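PDB 3DBX: CD1-2 antigen from Gallus gallus, which probably presents lipid antigens to T cells as an MHC class I-like molecule of the CD1 family, and holds palmitic acid in this structure. Local coordinates for residues A[191-196]-A[277-282]; A[134-139]-A[150-155]; A[18-23]-A[96-101]. All coordinates share one frame; numbering follows the deposited sequence.

Interaction 1. Residues A[191-196]-A[277-282]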
ATOM      1  N   PRO A 191      17.228   2.381  10.095  1.00 22.06           N
ATOM      2  CA  PRO A 191      16.560   1.306  10.787  1.00 22.74           C
ATOM      3  C   PRO A 191      17.230   1.016  12.104  1.00 25.63           C
ATOM      4  O   PRO A 191      18.404   1.390  12.289  1.00 25.06           O
ATOM      5  CB  PRO A 191      16.746   0.109   9.816  1.00 22.30           C
ATOM      6  CG  PRO A 191      18.053   0.381   9.181  1.00 23.07           C
ATOM      7  CD  PRO A 191      18.029   1.872   8.952  1.00 24.01           C
ATOM      8  N   MET A 192      16.501   0.371  13.017  1.00 25.84           N
ATOM      9  CA  MET A 192      17.135  -0.228  14.188  1.00 31.22           C
ATOM     10  C   MET A 192      16.755  -1.687  14.116  1.00 28.94           C
ATOM     11  O   MET A 192      15.749  -1.990  13.516  1.00 27.61           O
ATOM     12  CB  MET A 192      16.714   0.403  15.517  1.00 32.35           C
ATOM     13  CG  MET A 192      15.274   0.422  15.868  1.00 36.11           C
ATOM     14  SD  MET A 192      15.040   0.682  17.683  1.00 47.11           S
ATOM     15  CE  MET A 192      15.454  -0.965  18.297  1.00 47.02           C
ATOM     16  N   ALA A 193      17.565  -2.589  14.672  1.00 29.20           N
ATOM     17  CA  ALA A 193      17.278  -4.031  14.523  1.00 28.16           C
ATOM     18  C   ALA A 193      17.556  -4.799  15.814  1.00 28.93           C
ATOM     19  O   ALA A 193      18.377  -4.399  16.641  1.00 30.68           O
ATOM     20  CB  ALA A 193      18.049  -4.635  13.348  1.00 27.07           C
ATOM     21  N   VAL A 194      16.815  -5.879  15.999  1.00 28.72           N
ATOM     22  CA  VAL A 194      16.964  -6.722  17.176  1.00 28.85           C
ATOM     23  C   VAL A 194      16.969  -8.159  16.673  1.00 27.40           C
ATOM     24  O   VAL A 194      16.277  -8.474  15.690  1.00 25.43           O
ATOM     25  CB  VAL A 194      15.864  -6.476  18.261  1.00 30.01           C
ATOM     26  CG1 VAL A 194      15.980  -5.059  18.895  1.00 32.63           C
ATOM     27  CG2 VAL A 194      14.422  -6.725  17.745  1.00 29.78           C
ATOM     28  N   VAL A 195      17.773  -9.004  17.324  1.00 27.49           N
ATOM     29  CA  VAL A 195      17.868 -10.437  16.986  1.00 27.10           C
ATOM     30  C   VAL A 195      17.508 -11.269  18.230  1.00 28.59           C
ATOM     31  O   VAL A 195      18.009 -10.996  19.341  1.00 30.45           O
ATOM     32  CB  VAL A 195      19.283 -10.807  16.486  1.00 28.07           C
ATOM     33  CG1 VAL A 195      19.415 -12.303  16.307  1.00 27.81           C
ATOM     34  CG2 VAL A 195      19.575 -10.141  15.147  1.00 26.87           C
ATOM     35  N   PHE A 196      16.614 -12.244  18.072  1.00 27.77           N
ATOM     36  CA  PHE A 196      16.320 -13.187  19.160  1.00 29.95           C
ATOM     37  C   PHE A 196      16.015 -14.577  18.586  1.00 30.04           C
ATOM     38  O   PHE A 196      15.864 -14.721  17.378  1.00 29.61           O
ATOM     39  CB  PHE A 196      15.166 -12.682  20.039  1.00 31.09           C
ATOM     40  CG  PHE A 196      13.956 -12.237  19.252  1.00 30.60           C
ATOM     41  CD1 PHE A 196      13.895 -10.939  18.715  1.00 32.15           C
ATOM     42  CD2 PHE A 196      12.922 -13.112  19.007  1.00 28.86           C
ATOM     43  CE1 PHE A 196      12.791 -10.531  17.969  1.00 33.51           C
ATOM     44  CE2 PHE A 196      11.797 -12.716  18.257  1.00 31.40           C
ATOM     45  CZ  PHE A 196      11.724 -11.424  17.756  1.00 30.75           C
ATOM     46  N   ARG A 277      28.057   2.020   5.722  1.00 54.82           N
ATOM     47  CA  ARG A 277      28.031   1.197   6.921  1.00 53.14           C
ATOM     48  C   ARG A 277      26.742   0.396   7.018  1.00 48.39           C
ATOM     49  O   ARG A 277      25.666   0.926   6.808  1.00 46.06           O
ATOM     50  CB  ARG A 277      28.204   2.050   8.182  1.00 54.17           C
ATOM     51  CG  ARG A 277      29.660   2.336   8.561  1.00 62.42           C
ATOM     52  CD  ARG A 277      29.812   2.468  10.089  1.00 67.01           C
ATOM     53  NE  ARG A 277      30.022   1.184  10.766  1.00 67.64           N
ATOM     54  CZ  ARG A 277      29.335   0.742  11.820  1.00 68.26           C
ATOM     55  NH1 ARG A 277      28.345   1.462  12.360  1.00 67.76           N
ATOM     56  NH2 ARG A 277      29.631  -0.438  12.345  1.00 67.64           N
ATOM     57  N   SER A 278      26.854  -0.891   7.297  1.00 46.55           N
ATOM     58  CA  SER A 278      25.674  -1.718   7.535  1.00 42.73           C
ATOM     59  C   SER A 278      25.334  -1.621   9.000  1.00 40.36           C
ATOM     60  O   SER A 278      26.152  -1.202   9.831  1.00 40.62           O
ATOM     61  CB  SER A 278      25.996  -3.194   7.262  1.00 43.85           C
ATOM     62  OG  SER A 278      26.686  -3.325   6.041  1.00 50.26           O
ATOM     63  N   LEU A 279      24.132  -2.068   9.306  1.00 37.02           N
ATOM     64  CA  LEU A 279      23.747  -2.389  10.644  1.00 37.51           C
ATOM     65  C   LEU A 279      24.004  -3.885  10.788  1.00 38.65           C
ATOM     66  O   LEU A 279      23.427  -4.682  10.024  1.00 38.52           O
ATOM     67  CB  LEU A 279      22.252  -2.099  10.769  1.00 34.19           C
ATOM     68  CG  LEU A 279      21.452  -2.394  12.014  1.00 36.61           C
ATOM     69  CD1 LEU A 279      22.061  -1.740  13.257  1.00 42.04           C
ATOM     70  CD2 LEU A 279      20.044  -1.892  11.732  1.00 33.30           C
ATOM     71  N   LEU A 280      24.830  -4.274  11.765  1.00 39.57           N
ATOM     72  CA  LEU A 280      25.167  -5.665  11.984  1.00 40.30           C
ATOM     73  C   LEU A 280      24.807  -6.082  13.427  1.00 39.96           C
ATOM     74  O   LEU A 280      25.354  -5.521  14.403  1.00 41.73           O
ATOM     75  CB  LEU A 280      26.650  -5.919  11.700  1.00 44.29           C
ATOM     76  CG  LEU A 280      27.104  -7.358  11.946  1.00 47.46           C
ATOM     77  CD1 LEU A 280      26.671  -8.267  10.799  1.00 47.75           C
ATOM     78  CD2 LEU A 280      28.599  -7.424  12.161  1.00 52.55           C
ATOM     79  N   VAL A 281      23.924  -7.076  13.545  1.00 36.47           N
ATOM     80  CA  VAL A 281      23.338  -7.484  14.827  1.00 36.18           C
ATOM     81  C   VAL A 281      23.538  -8.985  15.092  1.00 36.18           C
ATOM     82  O   VAL A 281      22.873  -9.811  14.474  1.00 33.40           O
ATOM     83  CB  VAL A 281      21.828  -7.092  14.923  1.00 33.67           C
ATOM     84  CG1 VAL A 281      21.336  -7.264  16.325  1.00 34.14           C
ATOM     85  CG2 VAL A 281      21.621  -5.626  14.513  1.00 33.34           C
ATOM     86  N   PRO A 282      24.476  -9.338  15.999  1.00 39.15           N
ATOM     87  CA  PRO A 282      24.809 -10.728  16.317  1.00 40.11           C
ATOM     88  C   PRO A 282      23.677 -11.426  17.042  1.00 38.34           C
ATOM     89  O   PRO A 282      22.882 -10.756  17.718  1.00 37.76           O
ATOM     90  CB  PRO A 282      26.020 -10.599  17.268  1.00 44.38           C
ATOM     91  CG  PRO A 282      26.520  -9.208  17.083  1.00 46.08           C
ATOM     92  CD  PRO A 282      25.291  -8.403  16.792  1.00 42.45           C
TER
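Strands 192-196 and 279-282 run nearly parallel, their axes 6.8 Å apart at closest approach and 19° from each other, with V195 facing V281 and no hydrogen bond between them. They are edge strands from the two sheets of an immunoglobulin C1-set sandwich: M192, V194 and F196 bond to strand 204-214, whereas L279 and V281 bond to strand 265-270. Between these two segments the sheets meet through apolar packing. V281 straddles two residues of the opposite strand. Its CG1, lying anti to the backbone N (chi1 -169°), meets V195 CG2 at 3.6 Å, while its other branch, CG2, reaches A193 CB at 3.9 Å. The methyl of A193 touches both V281 and L279, whose CD2 comes within 3.8 Å of A193 CB. The same leucine methyl runs on to P191, passing the proline CG at 4.0 Å, and P191 also touches V211 and F214 of strand 204-214. At the other end V195 slides past V281 in the opposite direction and also touches C267, half of the domain's disulfide with C209. V195 CG2 there rests 3.4 Å from the carbonyl oxygen V281 O.

Interaction 2. Residues A[134-139]-A[150-155]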
ATOM      1  N   GLU A 134      -2.604   4.381 -29.395  1.00103.16           N
ATOM      2  CA  GLU A 134      -3.809   5.226 -29.308  1.00101.84           C
ATOM      3  C   GLU A 134      -5.082   4.369 -29.154  1.00100.01           C
ATOM      4  O   GLU A 134      -6.084   4.580 -29.850  1.00103.17           O
ATOM      5  CB  GLU A 134      -3.890   6.171 -30.526  1.00108.41           C
ATOM      6  CG  GLU A 134      -4.862   7.336 -30.365  1.00108.03           C
ATOM      7  CD  GLU A 134      -4.696   8.425 -31.415  1.00114.47           C
ATOM      8  OE1 GLU A 134      -4.783   8.139 -32.634  1.00121.87           O
ATOM      9  OE2 GLU A 134      -4.501   9.589 -31.007  1.00115.19           O
ATOM     10  N   ARG A 135      -5.022   3.403 -28.234  1.00 95.16           N
ATOM     11  CA  ARG A 135      -6.018   2.329 -28.141  1.00 94.28           C
ATOM     12  C   ARG A 135      -6.206   1.802 -26.718  1.00 87.58           C
ATOM     13  O   ARG A 135      -5.241   1.667 -25.966  1.00 84.45           O
ATOM     14  CB  ARG A 135      -5.595   1.171 -29.053  1.00 99.53           C
ATOM     15  CG  ARG A 135      -6.589   0.021 -29.175  1.00100.32           C
ATOM     16  CD  ARG A 135      -6.057  -1.078 -30.096  1.00105.96           C
ATOM     17  NE  ARG A 135      -4.914  -1.812 -29.539  1.00103.97           N
ATOM     18  CZ  ARG A 135      -3.922  -2.326 -30.269  1.00108.73           C
ATOM     19  NH1 ARG A 135      -3.913  -2.175 -31.590  1.00114.55           N
ATOM     20  NH2 ARG A 135      -2.928  -2.979 -29.678  1.00106.55           N
ATOM     21  N   TRP A 136      -7.455   1.499 -26.369  1.00 85.71           N
ATOM     22  CA  TRP A 136      -7.785   0.746 -25.150  1.00 80.38           C
ATOM     23  C   TRP A 136      -7.895  -0.748 -25.471  1.00 82.62           C
ATOM     24  O   TRP A 136      -8.579  -1.130 -26.434  1.00 87.19           O
ATOM     25  CB  TRP A 136      -9.103   1.242 -24.569  1.00 77.77           C
ATOM     26  CG  TRP A 136      -8.999   2.573 -23.915  1.00 75.45           C
ATOM     27  CD1 TRP A 136      -9.031   3.789 -24.527  1.00 77.59           C
ATOM     28  CD2 TRP A 136      -8.855   2.830 -22.512  1.00 69.34           C
ATOM     29  NE1 TRP A 136      -8.910   4.790 -23.592  1.00 73.77           N
ATOM     30  CE2 TRP A 136      -8.802   4.230 -22.349  1.00 68.93           C
ATOM     31  CE3 TRP A 136      -8.763   2.012 -21.376  1.00 65.92           C
ATOM     32  CZ2 TRP A 136      -8.659   4.837 -21.094  1.00 64.37           C
ATOM     33  CZ3 TRP A 136      -8.621   2.615 -20.128  1.00 61.48           C
ATOM     34  CH2 TRP A 136      -8.573   4.014 -20.002  1.00 61.15           C
ATOM     35  N   VAL A 137      -7.222  -1.581 -24.677  1.00 79.79           N
ATOM     36  CA  VAL A 137      -7.104  -3.025 -24.943  1.00 82.33           C
ATOM     37  C   VAL A 137      -7.816  -3.869 -23.874  1.00 78.90           C
ATOM     38  O   VAL A 137      -7.609  -3.649 -22.668  1.00 73.65           O
ATOM     39  CB  VAL A 137      -5.618  -3.483 -25.030  1.00 83.77           C
ATOM     40  CG1 VAL A 137      -5.482  -4.684 -25.938  1.00 89.23           C
ATOM     41  CG2 VAL A 137      -4.713  -2.356 -25.522  1.00 85.43           C
ATOM     42  N   PRO A 138      -8.651  -4.843 -24.306  1.00 81.79           N
ATOM     43  CA  PRO A 138      -9.354  -5.740 -23.379  1.00 79.58           C
ATOM     44  C   PRO A 138      -8.408  -6.687 -22.635  1.00 78.70           C
ATOM     45  O   PRO A 138      -7.484  -7.237 -23.241  1.00 81.89           O
ATOM     46  CB  PRO A 138     -10.279  -6.548 -24.301  1.00 84.63           C
ATOM     47  CG  PRO A 138     -10.320  -5.799 -25.573  1.00 87.90           C
ATOM     48  CD  PRO A 138      -8.993  -5.152 -25.706  1.00 87.64           C
ATOM     49  N   GLN A 139      -8.648  -6.863 -21.333  1.00 74.89           N
ATOM     50  CA  GLN A 139      -7.821  -7.713 -20.474  1.00 74.09           C
ATOM     51  C   GLN A 139      -8.477  -9.065 -20.165  1.00 75.63           C
ATOM     52  O   GLN A 139      -7.789 -10.025 -19.802  1.00 76.87           O
ATOM     53  CB  GLN A 139      -7.498  -6.998 -19.166  1.00 69.02           C
ATOM     54  CG  GLN A 139      -6.721  -5.671 -19.290  1.00 68.76           C
ATOM     55  CD  GLN A 139      -5.217  -5.860 -19.422  1.00 70.26           C
ATOM     56  OE1 GLN A 139      -4.741  -6.627 -20.268  1.00 76.09           O
ATOM     57  NE2 GLN A 139      -4.462  -5.160 -18.589  1.00 64.96           N
ATOM     58  N   ASN A 150     -14.259  -0.694 -26.471  1.00 94.83           N
ATOM     59  CA  ASN A 150     -14.691  -0.149 -27.769  1.00101.10           C
ATOM     60  C   ASN A 150     -15.173   1.303 -27.689  1.00101.14           C
ATOM     61  O   ASN A 150     -14.827   2.174 -28.619  1.00105.43           O
ATOM     62  CB  ASN A 150     -15.787  -1.031 -28.391  1.00105.34           C
ATOM     63  CG  ASN A 150     -15.230  -2.289 -29.037  1.00108.56           C
ATOM     64  OD1 ASN A 150     -13.908  -2.364 -29.280  1.00109.76           O
ATOM     65  ND2 ASN A 150     -16.234  -3.308 -29.316  1.00111.70           N
ATOM     66  N   THR A 151     -15.999   1.537 -26.581  1.00 97.39           N
ATOM     67  CA  THR A 151     -16.495   2.890 -26.303  1.00 96.97           C
ATOM     68  C   THR A 151     -15.335   3.852 -26.043  1.00 94.67           C
ATOM     69  O   THR A 151     -15.332   4.979 -26.537  1.00 97.25           O
ATOM     70  CB  THR A 151     -17.456   2.891 -25.079  1.00 93.42           C
ATOM     71  OG1 THR A 151     -18.444   1.851 -25.230  1.00 96.03           O
ATOM     72  CG2 THR A 151     -18.172   4.230 -24.941  1.00 94.47           C
ATOM     73  N   LEU A 152     -14.350   3.401 -25.269  1.00 90.32           N
ATOM     74  CA  LEU A 152     -13.209   4.250 -24.933  1.00 88.05           C
ATOM     75  C   LEU A 152     -12.308   4.574 -26.139  1.00 92.35           C
ATOM     76  O   LEU A 152     -11.907   5.734 -26.318  1.00 92.95           O
ATOM     77  CB  LEU A 152     -12.409   3.660 -23.765  1.00 82.48           C
ATOM     78  CG  LEU A 152     -13.048   3.789 -22.373  1.00 77.83           C
ATOM     79  CD1 LEU A 152     -12.332   2.900 -21.364  1.00 73.37           C
ATOM     80  CD2 LEU A 152     -13.075   5.246 -21.903  1.00 75.79           C
ATOM     81  N   THR A 153     -12.010   3.555 -26.959  1.00 95.80           N
ATOM     82  CA  THR A 153     -11.156   3.741 -28.132  1.00101.22           C
ATOM     83  C   THR A 153     -11.842   4.641 -29.155  1.00107.16           C
ATOM     84  O   THR A 153     -11.190   5.496 -29.758  1.00110.04           O
ATOM     85  CB  THR A 153     -10.754   2.394 -28.789  1.00104.14           C
ATOM     86  OG1 THR A 153     -10.288   1.490 -27.785  1.00 98.77           O
ATOM     87  CG2 THR A 153      -9.644   2.590 -29.817  1.00108.58           C
ATOM     88  N   ASP A 154     -13.154   4.453 -29.329  1.00109.64           N
ATOM     89  CA  ASP A 154     -13.958   5.281 -30.250  1.00116.02           C
ATOM     90  C   ASP A 154     -13.980   6.741 -29.831  1.00115.21           C
ATOM     91  O   ASP A 154     -14.015   7.634 -30.681  1.00120.58           O
ATOM     92  CB  ASP A 154     -15.404   4.763 -30.383  1.00118.03           C
ATOM     93  CG  ASP A 154     -15.544   3.555 -31.360  1.00123.13           C
ATOM     94  OD1 ASP A 154     -14.322   3.357 -32.381  1.00127.80           O
ATOM     95  OD2 ASP A 154     -16.647   2.582 -31.123  1.00124.25           O
ATOM     96  N   LEU A 155     -13.962   6.976 -28.519  1.00109.54           N
ATOM     97  CA  LEU A 155     -13.868   8.328 -27.977  1.00108.35           C
ATOM     98  C   LEU A 155     -12.471   8.902 -28.239  1.00108.60           C
ATOM     99  O   LEU A 155     -11.588   8.858 -27.382  1.00103.81           O
ATOM    100  CB  LEU A 155     -14.239   8.332 -26.487  1.00102.23           C
ATOM    101  CG  LEU A 155     -15.695   8.668 -26.112  1.00103.69           C
ATOM    102  CD1 LEU A 155     -16.767   7.909 -26.940  1.00108.38           C
ATOM    103  CD2 LEU A 155     -15.917   8.466 -24.614  1.00 97.30           C
TER
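W136 packs on L152 and is hydrogen-bonded through its backbone to T153, which also packs its methyl on R135. The CB of L152 stands almost directly over the five-membered ring of W136, 3.5 Å from its centroid and only 12° off the normal, a CH-pi contact. From there the leucine extends across the same face of the indole, and its CD1 hovers over the ring system 3.7 Å from W136 CE3. Chain and ring cross at a slant, so the backbone end of L152 covers the pyrrole part and its tip covers the benzene part.

One residue on, T153 uses both branches. With chi1 at -48° its hydroxyl sits beside its own backbone N and accepts W136 N at 3.2 Å, along a moderately bent bond of 150° at the hydrogen. The hydroxyl also bonds to the carbonyl of S149 one turn earlier, which fixes its rotation and lets it donate to the helix while accepting from the strand. The methyl CG2 turns the other way and packs alongside R135, 4.0 Å from R135 CG.

Around this first shell, E134 and R135 form a G1 beta bulge opposite E130, with E134 in the left-handed region, and the guanidinium of R135 bridges back to E130. A bound palmitic acid touches both W136 and L152, consistent with their lining the lipid groove of a CD1 molecule.

Strand 135-138, at the edge of the groove-floor sheet, runs antiparallel to the end of helix 143-154. W136 meets Y129 and V127 of strand 124-130 and L162 of helix 156-180, while L152 leans on F83 of helix 77-89 across the groove.

Interaction 3. Residues A[18-23]-A[96-101]. With NAG (2-acetamido-2-deoxy-beta-D-glucopyranose), chain C.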
ATOM      1  N   THR A  18     -11.289   3.833  -6.471  1.00 36.69           N
ATOM      2  CA  THR A  18     -12.258   2.735  -6.272  1.00 38.60           C
ATOM      3  C   THR A  18     -13.669   3.328  -6.308  1.00 40.80           C
ATOM      4  O   THR A  18     -13.993   4.293  -5.581  1.00 41.80           O
ATOM      5  CB  THR A  18     -12.032   2.022  -4.948  1.00 37.94           C
ATOM      6  OG1 THR A  18     -10.701   1.494  -4.922  1.00 38.36           O
ATOM      7  CG2 THR A  18     -13.020   0.888  -4.738  1.00 38.97           C
ATOM      8  N   LEU A  19     -14.468   2.791  -7.215  1.00 41.34           N
ATOM      9  CA  LEU A  19     -15.834   3.214  -7.410  1.00 43.35           C
ATOM     10  C   LEU A  19     -16.685   2.002  -7.050  1.00 44.24           C
ATOM     11  O   LEU A  19     -16.715   1.043  -7.795  1.00 44.47           O
ATOM     12  CB  LEU A  19     -16.056   3.617  -8.875  1.00 45.38           C
ATOM     13  CG  LEU A  19     -15.565   5.000  -9.323  1.00 44.51           C
ATOM     14  CD1 LEU A  19     -14.051   5.138  -9.111  1.00 45.22           C
ATOM     15  CD2 LEU A  19     -15.908   5.294 -10.747  1.00 45.16           C
ATOM     16  N   LEU A  20     -17.289   2.035  -5.865  1.00 45.23           N
ATOM     17  CA  LEU A  20     -18.172   0.979  -5.389  1.00 47.69           C
ATOM     18  C   LEU A  20     -19.596   1.394  -5.667  1.00 51.00           C
ATOM     19  O   LEU A  20     -20.159   2.302  -5.024  1.00 52.92           O
ATOM     20  CB  LEU A  20     -17.972   0.680  -3.900  1.00 47.38           C
ATOM     21  CG  LEU A  20     -19.017  -0.213  -3.194  1.00 51.84           C
ATOM     22  CD1 LEU A  20     -19.416  -1.511  -3.966  1.00 50.33           C
ATOM     23  CD2 LEU A  20     -18.527  -0.548  -1.784  1.00 52.00           C
ATOM     24  N   LEU A  21     -20.171   0.714  -6.646  1.00 51.88           N
ATOM     25  CA  LEU A  21     -21.477   1.021  -7.140  1.00 55.15           C
ATOM     26  C   LEU A  21     -22.480   0.095  -6.435  1.00 57.45           C
ATOM     27  O   LEU A  21     -22.794  -0.988  -6.918  1.00 57.21           O
ATOM     28  CB  LEU A  21     -21.479   0.846  -8.663  1.00 55.73           C
ATOM     29  CG  LEU A  21     -21.025   1.992  -9.583  1.00 56.40           C
ATOM     30  CD1 LEU A  21     -19.809   2.741  -9.097  1.00 53.50           C
ATOM     31  CD2 LEU A  21     -20.857   1.517 -11.036  1.00 56.42           C
ATOM     32  N   GLY A  22     -22.958   0.561  -5.279  1.00 59.41           N
ATOM     33  CA  GLY A  22     -23.910  -0.155  -4.423  1.00 63.10           C
ATOM     34  C   GLY A  22     -25.208  -0.549  -5.076  1.00 67.14           C
ATOM     35  O   GLY A  22     -25.431  -1.723  -5.334  1.00 68.42           O
ATOM     36  N   ASN A  23     -26.083   0.431  -5.303  1.00 70.25           N
ATOM     37  CA  ASN A  23     -27.300   0.268  -6.112  1.00 73.94           C
ATOM     38  C   ASN A  23     -27.347   1.363  -7.184  1.00 74.20           C
ATOM     39  O   ASN A  23     -26.363   2.080  -7.393  1.00 71.14           O
ATOM     40  CB  ASN A  23     -28.580   0.276  -5.247  1.00 79.06           C
ATOM     41  CG  ASN A  23     -28.621   1.423  -4.241  1.00 81.02           C
ATOM     42  OD1 ASN A  23     -27.968   2.448  -4.431  1.00 80.22           O
ATOM     43  ND2 ASN A  23     -29.403   1.251  -3.168  1.00 85.95           N
ATOM     44  N   PRO A  96     -24.211  -5.125  -6.542  1.00 63.95           N
ATOM     45  CA  PRO A  96     -23.083  -4.172  -6.503  1.00 59.59           C
ATOM     46  C   PRO A  96     -22.037  -4.516  -7.544  1.00 57.02           C
ATOM     47  O   PRO A  96     -21.904  -5.672  -7.955  1.00 57.21           O
ATOM     48  CB  PRO A  96     -22.492  -4.347  -5.082  1.00 58.38           C
ATOM     49  CG  PRO A  96     -23.498  -5.245  -4.325  1.00 62.23           C
ATOM     50  CD  PRO A  96     -24.185  -6.038  -5.385  1.00 64.15           C
ATOM     51  N   ARG A  97     -21.335  -3.494  -7.993  1.00 54.42           N
ATOM     52  CA  ARG A  97     -20.183  -3.642  -8.857  1.00 52.69           C
ATOM     53  C   ARG A  97     -19.067  -2.796  -8.239  1.00 49.39           C
ATOM     54  O   ARG A  97     -19.324  -1.692  -7.770  1.00 49.85           O
ATOM     55  CB  ARG A  97     -20.504  -3.130 -10.263  1.00 53.48           C
ATOM     56  CG  ARG A  97     -21.270  -4.098 -11.117  1.00 57.72           C
ATOM     57  CD  ARG A  97     -20.428  -5.282 -11.525  1.00 58.34           C
ATOM     58  NE  ARG A  97     -21.287  -6.400 -11.894  1.00 62.14           N
ATOM     59  CZ  ARG A  97     -20.855  -7.622 -12.169  1.00 61.49           C
ATOM     60  NH1 ARG A  97     -19.563  -7.912 -12.113  1.00 59.54           N
ATOM     61  NH2 ARG A  97     -21.719  -8.561 -12.460  1.00 65.56           N
ATOM     62  N   VAL A  98     -17.849  -3.320  -8.188  1.00 47.37           N
ATOM     63  CA  VAL A  98     -16.708  -2.509  -7.774  1.00 44.66           C
ATOM     64  C   VAL A  98     -15.762  -2.298  -8.952  1.00 43.00           C
ATOM     65  O   VAL A  98     -15.201  -3.260  -9.498  1.00 41.84           O
ATOM     66  CB  VAL A  98     -15.889  -3.128  -6.610  1.00 43.78           C
ATOM     67  CG1 VAL A  98     -14.880  -2.107  -6.068  1.00 42.12           C
ATOM     68  CG2 VAL A  98     -16.778  -3.610  -5.497  1.00 47.91           C
ATOM     69  N   PHE A  99     -15.547  -1.032  -9.309  1.00 41.81           N
ATOM     70  CA  PHE A  99     -14.569  -0.688 -10.346  1.00 40.98           C
ATOM     71  C   PHE A  99     -13.350  -0.048  -9.714  1.00 38.66           C
ATOM     72  O   PHE A  99     -13.478   0.628  -8.705  1.00 39.00           O
ATOM     73  CB  PHE A  99     -15.174   0.251 -11.401  1.00 41.96           C
ATOM     74  CG  PHE A  99     -16.226  -0.408 -12.279  1.00 44.59           C
ATOM     75  CD1 PHE A  99     -15.878  -0.953 -13.512  1.00 43.68           C
ATOM     76  CD2 PHE A  99     -17.553  -0.470 -11.869  1.00 44.72           C
ATOM     77  CE1 PHE A  99     -16.834  -1.568 -14.319  1.00 49.92           C
ATOM     78  CE2 PHE A  99     -18.515  -1.060 -12.668  1.00 50.25           C
ATOM     79  CZ  PHE A  99     -18.157  -1.610 -13.903  1.00 51.12           C
ATOM     80  N   GLN A 100     -12.176  -0.246 -10.317  1.00 37.90           N
ATOM     81  CA  GLN A 100     -10.914   0.330  -9.813  1.00 35.09           C
ATOM     82  C   GLN A 100     -10.075   0.880 -10.966  1.00 35.77           C
ATOM     83  O   GLN A 100     -10.098   0.334 -12.081  1.00 36.28           O
ATOM     84  CB  GLN A 100     -10.124  -0.703  -9.011  1.00 35.19           C
ATOM     85  CG  GLN A 100     -10.768  -1.098  -7.662  1.00 35.59           C
ATOM     86  CD  GLN A 100     -10.272  -2.402  -7.110  1.00 36.55           C
ATOM     87  OE1 GLN A 100     -10.805  -3.435  -7.434  1.00 37.97           O
ATOM     88  NE2 GLN A 100      -9.264  -2.355  -6.247  1.00 35.26           N
ATOM     89  N   ILE A 101      -9.352   1.973 -10.704  0.50 34.28           N
ATOM     90  CA  ILE A 101      -8.552   2.656 -11.731  0.50 35.64           C
ATOM     91  C   ILE A 101      -7.162   2.957 -11.190  0.50 34.42           C
ATOM     92  O   ILE A 101      -7.024   3.652 -10.185  0.50 33.20           O
ATOM     93  CB  ILE A 101      -9.211   3.998 -12.217  0.50 36.61           C
ATOM     94  CG1 ILE A 101     -10.593   3.759 -12.834  0.50 39.51           C
ATOM     95  CG2 ILE A 101      -8.325   4.707 -13.255  0.50 37.58           C
ATOM     96  CD1 ILE A 101     -11.752   3.984 -11.878  0.50 40.36           C
TER
HETATM   97  C1  NAG C 500     -29.246   2.289  -2.164  1.00 88.57           C
HETATM   98  C2  NAG C 500     -30.702   2.294  -1.671  1.00 95.79           C
HETATM   99  C3  NAG C 500     -30.802   3.224  -0.465  1.00 98.66           C
HETATM  100  C4  NAG C 500     -29.854   2.728   0.617  1.00 96.86           C
HETATM  101  C5  NAG C 500     -28.403   2.727   0.106  1.00 89.92           C
HETATM  102  C6  NAG C 500     -27.487   2.193   1.218  1.00 87.99           C
HETATM  103  C7  NAG C 500     -32.531   1.855  -3.264  1.00103.44           C
HETATM  104  C8  NAG C 500     -33.821   1.627  -2.521  1.00109.23           C
HETATM  105  N2  NAG C 500     -31.642   2.695  -2.714  1.00 99.39           N
HETATM  106  O3  NAG C 500     -32.099   3.294   0.066  1.00103.77           O
HETATM  107  O4  NAG C 500     -30.023   3.537   1.766  1.00102.21           O
HETATM  108  O5  NAG C 500     -28.292   1.992  -1.122  1.00 86.78           O
HETATM  109  O6  NAG C 500     -26.414   1.403   0.754  1.00 83.84           O
HETATM  110  O7  NAG C 500     -32.339   1.276  -4.339  1.00102.08           O
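L21 and F99 both hold CG beside the backbone N, chi1 -85° and -69°, and this brings L21 CD2 obliquely to within 3.8 Å of F99 CE2. L20 turns the other way, with CG beside its carbonyl carbon, which carries its CD1 across to V98 CG2 at 3.7 Å. The two packings fall on different faces of the sheet: L19, L21, R97 and F99 occupy one, T18, L20, V98 and Q100 the other. On the latter, T18 CG2 crosses V98 CG1 at 3.8 Å, and Q100 lies alongside T18.

Four backbone bonds join the antiparallel strands in two hydrogen-bonded pairs. L19 and F99 exchange both bonds, L19 N reaching F99 O at 2.8 Å. L21 N meets R97 O almost head-on, the C=O...N angle being 174°, whereas the return bond from R97 N to L21 O is longer, 3.1 Å, with its donor tilted from the carbonyl plane. L21 O also receives a CA-H...O contact from P96 CA at 3.2 Å, just where a cis peptide brings the chain into strand 97-101. Past L21 the first strand ends, and N23, whose CB points away from 96-101, carries an N-linked N-acetylglucosamine, its ND2 bonded to the sugar C1 at 1.5 Å.

These are the central strands of the MHC-I-like groove floor, with strand 27-35 on one flank and strand 113-121 on the other. Helix 77-89 covers the L21 and F99 face through H85, M84 and T88, while R97 pairs with E121. On the other face T18 and Q100 meet the second protein chain of the assembly, probably beta-2-microglobulin, and Q100 hydrogen-bonds to it.

Overall arrangement
From the N terminus, the chain first returns on itself in interaction 3, where the segment 96-101 closes a loop holding three floor strands and the helices 66-71 and 77-89. Interaction 2 follows, a short closure in which helix 143-154 folds back over the last strand of the same sheet. Interaction 1 comes last and spans the immunoglobulin domain from its first strand to its final one. The three loops follow one another in series; none nests in or crosses another. Interactions 2 and 3, with centres about 20 Å apart, tie edge and middle of one groove floor. Interaction 1 lies on the opposite side of the chain's centre, its own centre about 51 Å from that of interaction 2.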